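Local coordinates for HD domain protein (Enterococcus faecalis, PDB 4LRL) that hydrolyses deoxyribonucleoside triphosphates, probably including dGTP, as an allosterically regulated HD-domain triphosphohydrolase that binds nucleotides and a metal ion, at residues E376-N381 with K446-Q451; A369-L374 with E440-P445; Q159-P164 with Q170-V175. One frame throughout, in Å; residues are numbered along the deposited sequence.

How the contacts relate
Contact 3 comes first along the chain and lies in the HD domain, where it joins helices 153-162 and 167-175. Contacts 1 and 2 follow in the HD-associated region. They share helix 361-377, and their segments alternate along the chain. Contact 2 sets this helix against strand 441-444, and contact 1 sets its end against the 3-10 turn that follows the strand. Their centres are 10 Å apart, and Phe-380 packs on Pro-445 between them. Contact 3 lies on the opposite side of the chain's centre, its own centre 52 Å from that of contact 1 and 48 Å from that of contact 2. Contact 1 holds Lys-446 of a dGTP pocket, while contact 3 lies in the domain with the metal site.

Contact 1 (E376-N381 with K446-Q451); sequences EKVGFN and KEMLDQ. With DGT (2'-deoxyguanosine-5'-triphosphate), chain R.
Val-378 and Met-448 form the tight inner part of this contact. CG2 of Val-378 meets SD of Met-448 at 3.5 Å, with the methionine CE next to it. The bend of Met-448 at chi2 (-54°) brings SD to the valine, and a second bend at chi3 sets CE beside it. The same sulfur makes a Met-aromatic contact with Phe-380. It lies 5.4 Å from the ring centroid and approaches obliquely. Met-448 is buried, and Phe-467 of helix 461-468 and Ile-375 of helix 361-377 also pack on it.

The Phe-380 ring reaches outward to Glu-447. Ring atom CZ lies 3.4 Å from the glutamate CG, so the aliphatic part of the acid makes the closest approach. The ring and carboxylate planes are 77° apart. Tyr-385 meets the Phe-380 ring edge-to-face.

The first segment is the end of helix 361-377, closed by a Schellman motif. Gly-379 has positive phi, and its N bonds to Glu-376 O at 3.0 Å. The chain leaves helical geometry at this glycine. Asn-381 then caps the next helix, its OD1 bonded to Lys-383 N. The facing segment opens with a 3-10 turn, in which Leu-449 N bonds to Lys-446 O.

The outer side is looser and more polar. OE2 of Glu-447 makes a salt bridge with Arg-346, which also packs on Phe-380. Lys-446 points to a bound dGTP instead of the helix end. Its chain is extended, with CG anti to the backbone N (chi1 -171°), and NZ donates to O2G of the gamma-phosphate at 3.3 Å. Arg-350 and Lys-354 of the same chain, and Lys-38 of the second subunit, also bond to this nucleotide.

Contact 2 (A369-L374 with E440-P445); sequences AYLREL and ERFYFP
The Phe-442 ring meets two neighbouring residues of the helix, Leu-371 and Arg-372. NE of Arg-372 lies at the ring edge, near the ring plane, and comes within 4.0 Å of CE1. The guanidinium and ring planes are 80° apart, so the two flat groups do not stack. CG of Arg-372 also approaches the ring, 4.2 Å from CZ. Leu-371 comes obliquely to the other side of the ring tip. Its CD1 is 3.9 Å from CE2 of Phe-442, and its CB is almost as near to the same carbon. Thr-386 adds a further neighbour to the aromatic side chain. Within the helix, the Tyr-370 ring has Leu-374 CG over one face, offset toward the rim and 4.1 Å above the plane.

The contact is a helix packed on a sheet. Residues 369-374 belong to helix 361-377, and Phe-442 stands on strand 441-444. This is the middle strand of a three-stranded antiparallel sheet, between 354-357 and 387-389. Phe-442 makes its backbone bonds with Ala-356, while Tyr-443 makes its own with Ala-387. The phenylalanine CG is anti to the backbone N (chi1 174°), and this torsion carries the ring toward the helix. Tyr-443 is turned to other neighbours, Arg-273 and Val-277 of helix 270-291.

Leu-371 and Phe-442 are both buried, and Tyr-470 also packs on the leucine. Arg-372 is partly exposed. Its chain is extended from CG to NE and runs along the margin of the contact. NE bonds to OG1 of Thr-386, which gives the polar group a partner beside the phenylalanine. This bond may help keep NE at the ring edge. Ile-388 of strand 387-389 touches the same arginine.

Contact 3 (Q159-P164 with Q170-V175); sequences QIITSP and QILNRV
Two interactions join the segments: an apolar contact between Ile-161 and Leu-172, and a hydrogen bond from Gln-170 to Pro-164. In the apolar contact, the branch methyl CG2 of Ile-161 meets CD1 of Leu-172 at 3.8 Å. The two side chains run at an oblique angle to each other. CG2 lies anti to the backbone N of Ile-161, while CG1 takes the place anti to the carbonyl carbon. Both residues are buried. Helix 179-187 covers them, with Val-183 and Ile-187 on the isoleucine and Phe-179 on the leucine. Leu-58 of helix 53-60 adds to the leucine's surroundings.

The polar interaction lies at the exposed rim. NE2 of Gln-170 donates to the main-chain O of Pro-164 at 3.0 Å. The N-H...O angle is 155°, so the bond is moderately straight. It arrives in the carbonyl plane, on a lone pair, with a C=O...N angle of 132°. The oxygen is tilted out of the glutamine's amide plane. Gln-170 is bent at chi2 (-61°), and the bend brings its amide back to the proline.

The remaining bonds are local to the turn. Helix 153-162 ends at Thr-162, and Ser-163 is the first residue to leave helical geometry. Thr-166 OG1 bonds to the carbonyl oxygens of Ile-160 and Ser-163, tying the end of this helix to the start of helix 167-175.

These are two consecutive helices packed across a short connection within the HD domain, with the side chain of Ile-161 about 13 Å from the bound nickel ion. Neutral groups make both links, so pairing of the segments does not depend on a salt bridge. The apolar pair is on the buried side, and the glutamine gives the Pro-164 carbonyl a protein donor at the exposed turn.

Contact 1 (E376-N381 with K446-Q451)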
loop_
_atom_site.group_PDB
_atom_site.type_symbol
_atom_site.label_atom_id
_atom_site.label_comp_id
_atom_site.label_asym_id
_atom_site.label_seq_id
_atom_site.Cartn_x
_atom_site.Cartn_y
_atom_site.Cartn_z
ATOM N N GLU C 376 -21.062 -32.306 29.415
ATOM C CA GLU C 376 -22.442 -32.684 29.691
ATOM C C GLU C 376 -22.808 -32.547 31.169
ATOM O O GLU C 376 -23.928 -32.145 31.499
ATOM C CB GLU C 376 -22.664 -34.140 29.266
ATOM C CG GLU C 376 -24.071 -34.679 29.494
ATOM C CD GLU C 376 -24.285 -36.004 28.789
ATOM O OE1 GLU C 376 -24.770 -35.971 27.640
ATOM O OE2 GLU C 376 -23.945 -37.070 29.358
ATOM N N LYS C 377 -21.867 -32.921 32.037
ATOM C CA LYS C 377 -22.057 -32.917 33.483
ATOM C C LYS C 377 -22.374 -31.503 33.982
ATOM O O LYS C 377 -23.226 -31.328 34.841
ATOM C CB LYS C 377 -20.802 -33.472 34.163
ATOM C CG LYS C 377 -20.997 -34.038 35.553
ATOM C CD LYS C 377 -19.911 -35.069 35.888
ATOM C CE LYS C 377 -20.188 -35.722 37.241
ATOM N NZ LYS C 377 -19.916 -37.206 37.281
ATOM N N VAL C 378 -21.709 -30.498 33.414
ATOM C CA VAL C 378 -21.965 -29.098 33.799
ATOM C C VAL C 378 -23.176 -28.475 33.086
ATOM O O VAL C 378 -23.510 -27.322 33.341
ATOM C CB VAL C 378 -20.702 -28.182 33.690
ATOM C CG1 VAL C 378 -19.532 -28.790 34.457
ATOM C CG2 VAL C 378 -20.318 -27.897 32.229
ATOM N N GLY C 379 -23.837 -29.247 32.217
ATOM C CA GLY C 379 -25.115 -28.837 31.632
ATOM C C GLY C 379 -25.121 -28.516 30.145
ATOM O O GLY C 379 -26.144 -28.070 29.609
ATOM N N PHE C 380 -23.992 -28.734 29.469
ATOM C CA PHE C 380 -23.920 -28.491 28.037
ATOM C C PHE C 380 -24.133 -29.789 27.273
ATOM O O PHE C 380 -23.294 -30.689 27.343
ATOM C CB PHE C 380 -22.567 -27.893 27.641
ATOM C CG PHE C 380 -22.341 -26.490 28.123
ATOM C CD1 PHE C 380 -21.468 -26.237 29.173
ATOM C CD2 PHE C 380 -22.965 -25.412 27.498
ATOM C CE1 PHE C 380 -21.232 -24.916 29.616
ATOM C CE2 PHE C 380 -22.741 -24.097 27.927
ATOM C CZ PHE C 380 -21.877 -23.848 28.988
ATOM N N ASN C 381 -25.242 -29.896 26.546
ATOM C CA ASN C 381 -25.449 -31.058 25.693
ATOM C C ASN C 381 -24.304 -31.152 24.662
ATOM O O ASN C 381 -24.124 -30.239 23.851
ATOM C CB ASN C 381 -26.824 -31.010 25.018
ATOM C CG ASN C 381 -27.162 -32.296 24.288
ATOM O OD1 ASN C 381 -26.304 -32.907 23.654
ATOM N ND2 ASN C 381 -28.424 -32.709 24.362
ATOM N N LYS C 446 -16.214 -22.099 25.761
ATOM C CA LYS C 446 -15.187 -21.335 26.460
ATOM C C LYS C 446 -15.329 -21.448 27.983
ATOM O O LYS C 446 -14.327 -21.588 28.696
ATOM C CB LYS C 446 -15.230 -19.859 26.032
ATOM C CG LYS C 446 -14.058 -19.033 26.550
ATOM C CD LYS C 446 -14.047 -17.594 26.016
ATOM C CE LYS C 446 -13.057 -16.744 26.815
ATOM N NZ LYS C 446 -12.608 -15.506 26.105
ATOM N N GLU C 447 -16.566 -21.404 28.474
ATOM C CA GLU C 447 -16.803 -21.420 29.924
ATOM C C GLU C 447 -16.288 -22.677 30.637
ATOM O O GLU C 447 -16.209 -22.702 31.866
ATOM C CB GLU C 447 -18.257 -21.065 30.314
ATOM C CG GLU C 447 -19.376 -21.597 29.431
ATOM C CD GLU C 447 -19.632 -20.741 28.193
ATOM O OE1 GLU C 447 -20.632 -19.991 28.178
ATOM O OE2 GLU C 447 -18.837 -20.828 27.235
ATOM N N MET C 448 -15.902 -23.693 29.862
ATOM C CA MET C 448 -15.265 -24.890 30.412
ATOM C C MET C 448 -13.887 -24.582 30.987
ATOM O O MET C 448 -13.420 -25.280 31.887
ATOM C CB MET C 448 -15.129 -25.991 29.354
ATOM C CG MET C 448 -16.436 -26.651 28.915
ATOM S SD MET C 448 -17.457 -27.330 30.243
ATOM C CE MET C 448 -16.388 -28.595 30.927
ATOM N N LEU C 449 -13.244 -23.539 30.460
ATOM C CA LEU C 449 -11.881 -23.184 30.844
ATOM C C LEU C 449 -11.781 -22.127 31.943
ATOM O O LEU C 449 -11.067 -22.329 32.922
ATOM C CB LEU C 449 -11.070 -22.749 29.619
ATOM C CG LEU C 449 -10.704 -23.832 28.600
ATOM C CD1 LEU C 449 -9.965 -23.206 27.424
ATOM C CD2 LEU C 449 -9.869 -24.950 29.221
ATOM N N ASP C 450 -12.487 -21.009 31.783
ATOM C CA ASP C 450 -12.357 -19.872 32.705
ATOM C C ASP C 450 -13.387 -19.889 33.837
ATOM O O ASP C 450 -14.494 -20.401 33.662
ATOM C CB ASP C 450 -12.400 -18.531 31.943
ATOM C CG ASP C 450 -13.584 -18.431 30.979
ATOM O OD1 ASP C 450 -13.392 -18.711 29.773
ATOM O OD2 ASP C 450 -14.701 -18.083 31.425
ATOM N N GLN C 451 -13.019 -19.324 34.987
ATOM C CA GLN C 451 -13.912 -19.297 36.155
ATOM C C GLN C 451 -14.329 -17.893 36.621
ATOM O O GLN C 451 -14.253 -17.579 37.812
ATOM C CB GLN C 451 -13.325 -20.118 37.314
ATOM C CG GLN C 451 -13.491 -21.625 37.137
ATOM C CD GLN C 451 -14.915 -22.021 36.764
ATOM O OE1 GLN C 451 -15.176 -22.436 35.630
ATOM N NE2 GLN C 451 -15.844 -21.877 37.709
HETATM P PG DGT R . -9.373 -14.615 24.064
HETATM O O1G DGT R . -7.947 -14.340 23.620
HETATM O O2G DGT R . -9.470 -15.591 25.229
HETATM O O3G DGT R . -10.233 -13.369 24.207
HETATM O O3B DGT R . -10.108 -15.420 22.870
HETATM P PB DGT R . -9.515 -15.524 21.388
HETATM O O1B DGT R . -9.008 -16.925 21.171
HETATM O O2B DGT R . -8.617 -14.345 21.110
HETATM O O3A DGT R . -10.841 -15.354 20.502
HETATM P PA DGT R . -11.643 -13.987 20.259
HETATM O O1A DGT R . -13.102 -14.349 20.292
HETATM O O2A DGT R . -11.167 -12.846 21.099
HETATM O "O5'" DGT R . -11.304 -13.654 18.718
HETATM C "C5'" DGT R . -9.986 -13.680 18.179
HETATM C "C4'" DGT R . -9.738 -12.433 17.334
HETATM O "O4'" DGT R . -10.855 -12.077 16.501
HETATM C "C3'" DGT R . -9.539 -11.211 18.219
HETATM O "O3'" DGT R . -8.234 -11.177 18.824
HETATM C "C2'" DGT R . -9.843 -10.058 17.271
HETATM C "C1'" DGT R . -10.801 -10.666 16.244
HETATM N N9 DGT R . -12.157 -10.069 16.321
HETATM C C8 DGT R . -12.830 -9.539 15.278
HETATM N N7 DGT R . -14.055 -9.075 15.647
HETATM C C5 DGT R . -14.177 -9.315 16.966
HETATM C C6 DGT R . -15.207 -9.071 18.015
HETATM O O6 DGT R . -16.305 -8.533 17.776
HETATM N N1 DGT R . -14.950 -9.466 19.255
HETATM C C2 DGT R . -13.798 -10.049 19.606
HETATM N N2 DGT R . -13.651 -10.398 20.899
HETATM N N3 DGT R . -12.803 -10.314 18.716
HETATM C C4 DGT R . -12.930 -9.967 17.402
#

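Contact 2 (A369-L374 with E440-P445)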
loop_
_atom_site.group_PDB
_atom_site.type_symbol
_atom_site.label_atom_id
_atom_site.label_comp_id
_atom_site.label_asym_id
_atom_site.label_seq_id
_atom_site.Cartn_x
_atom_site.Cartn_y
_atom_site.Cartn_z
ATOM N N ALA C 369 -14.390 -38.431 24.226
ATOM C CA ALA C 369 -15.645 -38.918 24.796
ATOM C C ALA C 369 -15.770 -38.553 26.283
ATOM O O ALA C 369 -16.838 -38.133 26.733
ATOM C CB ALA C 369 -15.790 -40.411 24.575
ATOM N N TYR C 370 -14.661 -38.686 27.015
ATOM C CA TYR C 370 -14.589 -38.334 28.425
ATOM C C TYR C 370 -14.819 -36.828 28.637
ATOM O O TYR C 370 -15.639 -36.442 29.463
ATOM C CB TYR C 370 -13.260 -38.816 29.037
ATOM C CG TYR C 370 -13.063 -38.422 30.486
ATOM C CD1 TYR C 370 -12.112 -37.475 30.842
ATOM C CD2 TYR C 370 -13.852 -38.974 31.495
ATOM C CE1 TYR C 370 -11.937 -37.093 32.170
ATOM C CE2 TYR C 370 -13.686 -38.601 32.823
ATOM C CZ TYR C 370 -12.724 -37.663 33.151
ATOM O OH TYR C 370 -12.557 -37.289 34.459
ATOM N N LEU C 371 -14.124 -35.992 27.867
ATOM C CA LEU C 371 -14.346 -34.536 27.893
ATOM C C LEU C 371 -15.780 -34.162 27.552
ATOM O O LEU C 371 -16.333 -33.216 28.132
ATOM C CB LEU C 371 -13.390 -33.802 26.946
ATOM C CG LEU C 371 -11.896 -34.034 27.163
ATOM C CD1 LEU C 371 -11.104 -33.147 26.239
ATOM C CD2 LEU C 371 -11.495 -33.788 28.613
ATOM N N ARG C 372 -16.379 -34.899 26.618
ATOM C CA ARG C 372 -17.799 -34.724 26.310
ATOM C C ARG C 372 -18.710 -35.073 27.486
ATOM O O ARG C 372 -19.703 -34.385 27.711
ATOM C CB ARG C 372 -18.195 -35.518 25.069
ATOM C CG ARG C 372 -17.870 -34.766 23.794
ATOM C CD ARG C 372 -18.001 -35.652 22.587
ATOM N NE ARG C 372 -18.084 -34.845 21.381
ATOM C CZ ARG C 372 -17.849 -35.298 20.156
ATOM N NH1 ARG C 372 -17.499 -36.568 19.970
ATOM N NH2 ARG C 372 -17.962 -34.471 19.120
ATOM N N GLU C 373 -18.371 -36.129 28.235
ATOM C CA GLU C 373 -19.076 -36.433 29.474
ATOM C C GLU C 373 -18.993 -35.257 30.449
ATOM O O GLU C 373 -20.008 -34.812 30.968
ATOM C CB GLU C 373 -18.541 -37.699 30.143
ATOM C CG GLU C 373 -19.312 -38.037 31.415
ATOM C CD GLU C 373 -18.731 -39.187 32.221
ATOM O OE1 GLU C 373 -17.637 -39.694 31.896
ATOM O OE2 GLU C 373 -19.396 -39.594 33.199
ATOM N N LEU C 374 -17.785 -34.746 30.674
ATOM C CA LEU C 374 -17.588 -33.647 31.611
ATOM C C LEU C 374 -18.386 -32.413 31.220
ATOM O O LEU C 374 -18.991 -31.766 32.074
ATOM C CB LEU C 374 -16.103 -33.285 31.725
ATOM C CG LEU C 374 -15.137 -34.365 32.222
ATOM C CD1 LEU C 374 -13.715 -33.817 32.192
ATOM C CD2 LEU C 374 -15.526 -34.875 33.632
ATOM N N GLU C 440 -6.830 -31.030 13.047
ATOM C CA GLU C 440 -7.986 -31.654 13.673
ATOM C C GLU C 440 -8.270 -30.848 14.929
ATOM O O GLU C 440 -7.386 -30.669 15.772
ATOM C CB GLU C 440 -7.721 -33.121 14.065
ATOM C CG GLU C 440 -7.456 -34.106 12.928
ATOM C CD GLU C 440 -8.684 -34.413 12.087
ATOM O OE1 GLU C 440 -9.807 -34.460 12.642
ATOM O OE2 GLU C 440 -8.518 -34.619 10.863
ATOM N N ARG C 441 -9.496 -30.362 15.054
ATOM C CA ARG C 441 -9.882 -29.626 16.253
ATOM C C ARG C 441 -11.081 -30.198 16.999
ATOM O O ARG C 441 -12.013 -30.746 16.398
ATOM C CB ARG C 441 -10.111 -28.153 15.933
ATOM C CG ARG C 441 -8.825 -27.370 15.898
ATOM C CD ARG C 441 -9.014 -25.928 15.432
ATOM N NE ARG C 441 -7.701 -25.327 15.260
ATOM C CZ ARG C 441 -6.985 -24.795 16.244
ATOM N NH1 ARG C 441 -7.462 -24.758 17.484
ATOM N NH2 ARG C 441 -5.789 -24.297 15.981
ATOM N N PHE C 442 -11.034 -30.055 18.319
ATOM C CA PHE C 442 -12.150 -30.370 19.190
ATOM C C PHE C 442 -12.703 -29.069 19.775
ATOM O O PHE C 442 -11.970 -28.271 20.371
ATOM C CB PHE C 442 -11.694 -31.333 20.289
ATOM C CG PHE C 442 -12.734 -31.602 21.328
ATOM C CD1 PHE C 442 -13.943 -32.213 20.984
ATOM C CD2 PHE C 442 -12.508 -31.253 22.654
ATOM C CE1 PHE C 442 -14.919 -32.467 21.947
ATOM C CE2 PHE C 442 -13.473 -31.514 23.641
ATOM C CZ PHE C 442 -14.684 -32.122 23.286
ATOM N N TYR C 443 -13.996 -28.847 19.589
ATOM C CA TYR C 443 -14.592 -27.579 19.952
ATOM C C TYR C 443 -15.405 -27.746 21.214
ATOM O O TYR C 443 -16.044 -28.767 21.404
ATOM C CB TYR C 443 -15.450 -27.039 18.800
ATOM C CG TYR C 443 -14.640 -26.347 17.730
ATOM C CD1 TYR C 443 -14.131 -27.050 16.635
ATOM C CD2 TYR C 443 -14.369 -24.987 17.822
ATOM C CE1 TYR C 443 -13.369 -26.394 15.641
ATOM C CE2 TYR C 443 -13.610 -24.331 16.854
ATOM C CZ TYR C 443 -13.112 -25.037 15.771
ATOM O OH TYR C 443 -12.367 -24.357 14.832
ATOM N N PHE C 444 -15.380 -26.733 22.076
ATOM C CA PHE C 444 -16.063 -26.804 23.376
ATOM C C PHE C 444 -16.390 -25.404 23.867
ATOM O O PHE C 444 -15.767 -24.430 23.412
ATOM C CB PHE C 444 -15.192 -27.531 24.409
ATOM C CG PHE C 444 -13.778 -27.022 24.487
ATOM C CD1 PHE C 444 -13.452 -25.942 25.314
ATOM C CD2 PHE C 444 -12.769 -27.621 23.734
ATOM C CE1 PHE C 444 -12.133 -25.467 25.392
ATOM C CE2 PHE C 444 -11.451 -27.154 23.799
ATOM C CZ PHE C 444 -11.134 -26.074 24.632
ATOM N N PRO C 445 -17.368 -25.287 24.792
ATOM C CA PRO C 445 -17.677 -23.955 25.312
ATOM C C PRO C 445 -16.482 -23.369 26.034
ATOM O O PRO C 445 -15.810 -24.070 26.789
ATOM C CB PRO C 445 -18.833 -24.208 26.287
ATOM C CG PRO C 445 -19.434 -25.499 25.817
ATOM C CD PRO C 445 -18.259 -26.309 25.374
#

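Contact 3 (Q159-P164 with Q170-V175)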
loop_
_atom_site.group_PDB
_atom_site.type_symbol
_atom_site.label_atom_id
_atom_site.label_comp_id
_atom_site.label_asym_id
_atom_site.label_seq_id
_atom_site.Cartn_x
_atom_site.Cartn_y
_atom_site.Cartn_z
ATOM N N GLN C 159 -28.733 -25.416 -12.589
ATOM C CA GLN C 159 -30.183 -25.220 -12.577
ATOM C C GLN C 159 -30.579 -23.794 -12.963
ATOM O O GLN C 159 -31.455 -23.604 -13.798
ATOM C CB GLN C 159 -30.762 -25.531 -11.196
ATOM C CG GLN C 159 -30.998 -26.995 -10.901
ATOM C CD GLN C 159 -31.674 -27.202 -9.555
ATOM O OE1 GLN C 159 -32.573 -26.450 -9.170
ATOM N NE2 GLN C 159 -31.241 -28.228 -8.829
ATOM N N ILE C 160 -29.933 -22.803 -12.350
ATOM C CA ILE C 160 -30.271 -21.397 -12.581
ATOM C C ILE C 160 -30.005 -21.008 -14.037
ATOM O O ILE C 160 -30.737 -20.212 -14.642
ATOM C CB ILE C 160 -29.484 -20.474 -11.624
ATOM C CG1 ILE C 160 -29.955 -20.687 -10.180
ATOM C CG2 ILE C 160 -29.620 -18.999 -12.039
ATOM C CD1 ILE C 160 -28.951 -20.261 -9.145
ATOM N N ILE C 161 -28.956 -21.593 -14.590
ATOM C CA ILE C 161 -28.557 -21.318 -15.951
ATOM C C ILE C 161 -29.500 -21.996 -16.933
ATOM O O ILE C 161 -29.847 -21.412 -17.956
ATOM C CB ILE C 161 -27.101 -21.764 -16.201
ATOM C CG1 ILE C 161 -26.136 -20.839 -15.455
ATOM C CG2 ILE C 161 -26.788 -21.800 -17.704
ATOM C CD1 ILE C 161 -24.718 -21.360 -15.367
ATOM N N THR C 162 -29.925 -23.212 -16.605
ATOM C CA THR C 162 -30.696 -24.036 -17.537
ATOM C C THR C 162 -32.216 -24.049 -17.288
ATOM O O THR C 162 -32.959 -24.653 -18.058
ATOM C CB THR C 162 -30.144 -25.484 -17.589
ATOM O OG1 THR C 162 -30.251 -26.084 -16.297
ATOM C CG2 THR C 162 -28.672 -25.494 -18.018
ATOM N N SER C 163 -32.677 -23.372 -16.235
ATOM C CA SER C 163 -34.113 -23.347 -15.893
ATOM C C SER C 163 -34.816 -22.096 -16.418
ATOM O O SER C 163 -34.421 -20.973 -16.094
ATOM C CB SER C 163 -34.355 -23.475 -14.383
ATOM O OG SER C 163 -33.720 -24.623 -13.848
ATOM N N PRO C 164 -35.876 -22.296 -17.222
ATOM C CA PRO C 164 -36.619 -21.227 -17.874
ATOM C C PRO C 164 -37.247 -20.232 -16.905
ATOM O O PRO C 164 -37.477 -19.086 -17.277
ATOM C CB PRO C 164 -37.711 -21.980 -18.633
ATOM C CG PRO C 164 -37.125 -23.329 -18.877
ATOM C CD PRO C 164 -36.367 -23.624 -17.624
ATOM N N GLN C 170 -33.393 -16.603 -19.442
ATOM C CA GLN C 170 -34.070 -15.841 -20.493
ATOM C C GLN C 170 -33.128 -14.903 -21.242
ATOM O O GLN C 170 -33.396 -14.526 -22.380
ATOM C CB GLN C 170 -35.263 -15.069 -19.927
ATOM C CG GLN C 170 -36.399 -15.947 -19.397
ATOM C CD GLN C 170 -37.022 -16.834 -20.469
ATOM O OE1 GLN C 170 -36.885 -16.577 -21.668
ATOM N NE2 GLN C 170 -37.721 -17.885 -20.038
ATOM N N ILE C 171 -32.029 -14.539 -20.588
ATOM C CA ILE C 171 -30.974 -13.738 -21.195
ATOM C C ILE C 171 -30.064 -14.625 -22.060
ATOM O O ILE C 171 -29.778 -14.311 -23.217
ATOM C CB ILE C 171 -30.160 -12.994 -20.108
ATOM C CG1 ILE C 171 -31.039 -11.917 -19.450
ATOM C CG2 ILE C 171 -28.871 -12.383 -20.690
ATOM C CD1 ILE C 171 -30.598 -11.512 -18.048
ATOM N N LEU C 172 -29.629 -15.737 -21.483
ATOM C CA LEU C 172 -28.727 -16.653 -22.148
ATOM C C LEU C 172 -29.367 -17.341 -23.356
ATOM O O LEU C 172 -28.747 -17.462 -24.407
ATOM C CB LEU C 172 -28.189 -17.681 -21.147
ATOM C CG LEU C 172 -27.315 -17.158 -19.995
ATOM C CD1 LEU C 172 -26.982 -18.297 -19.046
ATOM C CD2 LEU C 172 -26.032 -16.461 -20.473
ATOM N N ASN C 173 -30.610 -17.780 -23.195
ATOM C CA ASN C 173 -31.357 -18.438 -24.266
ATOM C C ASN C 173 -31.706 -17.457 -25.390
ATOM O O ASN C 173 -31.872 -17.850 -26.537
ATOM C CB ASN C 173 -32.610 -19.098 -23.688
ATOM C CG ASN C 173 -33.482 -19.741 -24.742
ATOM O OD1 ASN C 173 -33.171 -20.812 -25.268
ATOM N ND2 ASN C 173 -34.598 -19.097 -25.039
ATOM N N ARG C 174 -31.794 -16.177 -25.043
ATOM C CA ARG C 174 -31.942 -15.106 -26.013
ATOM C C ARG C 174 -30.661 -14.924 -26.837
ATOM O O ARG C 174 -30.725 -14.462 -27.976
ATOM C CB ARG C 174 -32.323 -13.807 -25.301
ATOM C CG ARG C 174 -32.756 -12.672 -26.202
ATOM C CD ARG C 174 -32.984 -11.413 -25.391
ATOM N NE ARG C 174 -32.963 -10.215 -26.229
ATOM C CZ ARG C 174 -32.975 -8.971 -25.755
ATOM N NH1 ARG C 174 -33.010 -8.753 -24.444
ATOM N NH2 ARG C 174 -32.952 -7.942 -26.592
ATOM N N VAL C 175 -29.506 -15.292 -26.278
ATOM C CA VAL C 175 -28.266 -15.327 -27.067
ATOM C C VAL C 175 -28.442 -16.326 -28.210
ATOM O O VAL C 175 -28.290 -15.982 -29.385
ATOM C CB VAL C 175 -27.023 -15.714 -26.220
ATOM C CG1 VAL C 175 -25.781 -15.847 -27.107
ATOM C CG2 VAL C 175 -26.778 -14.705 -25.095
#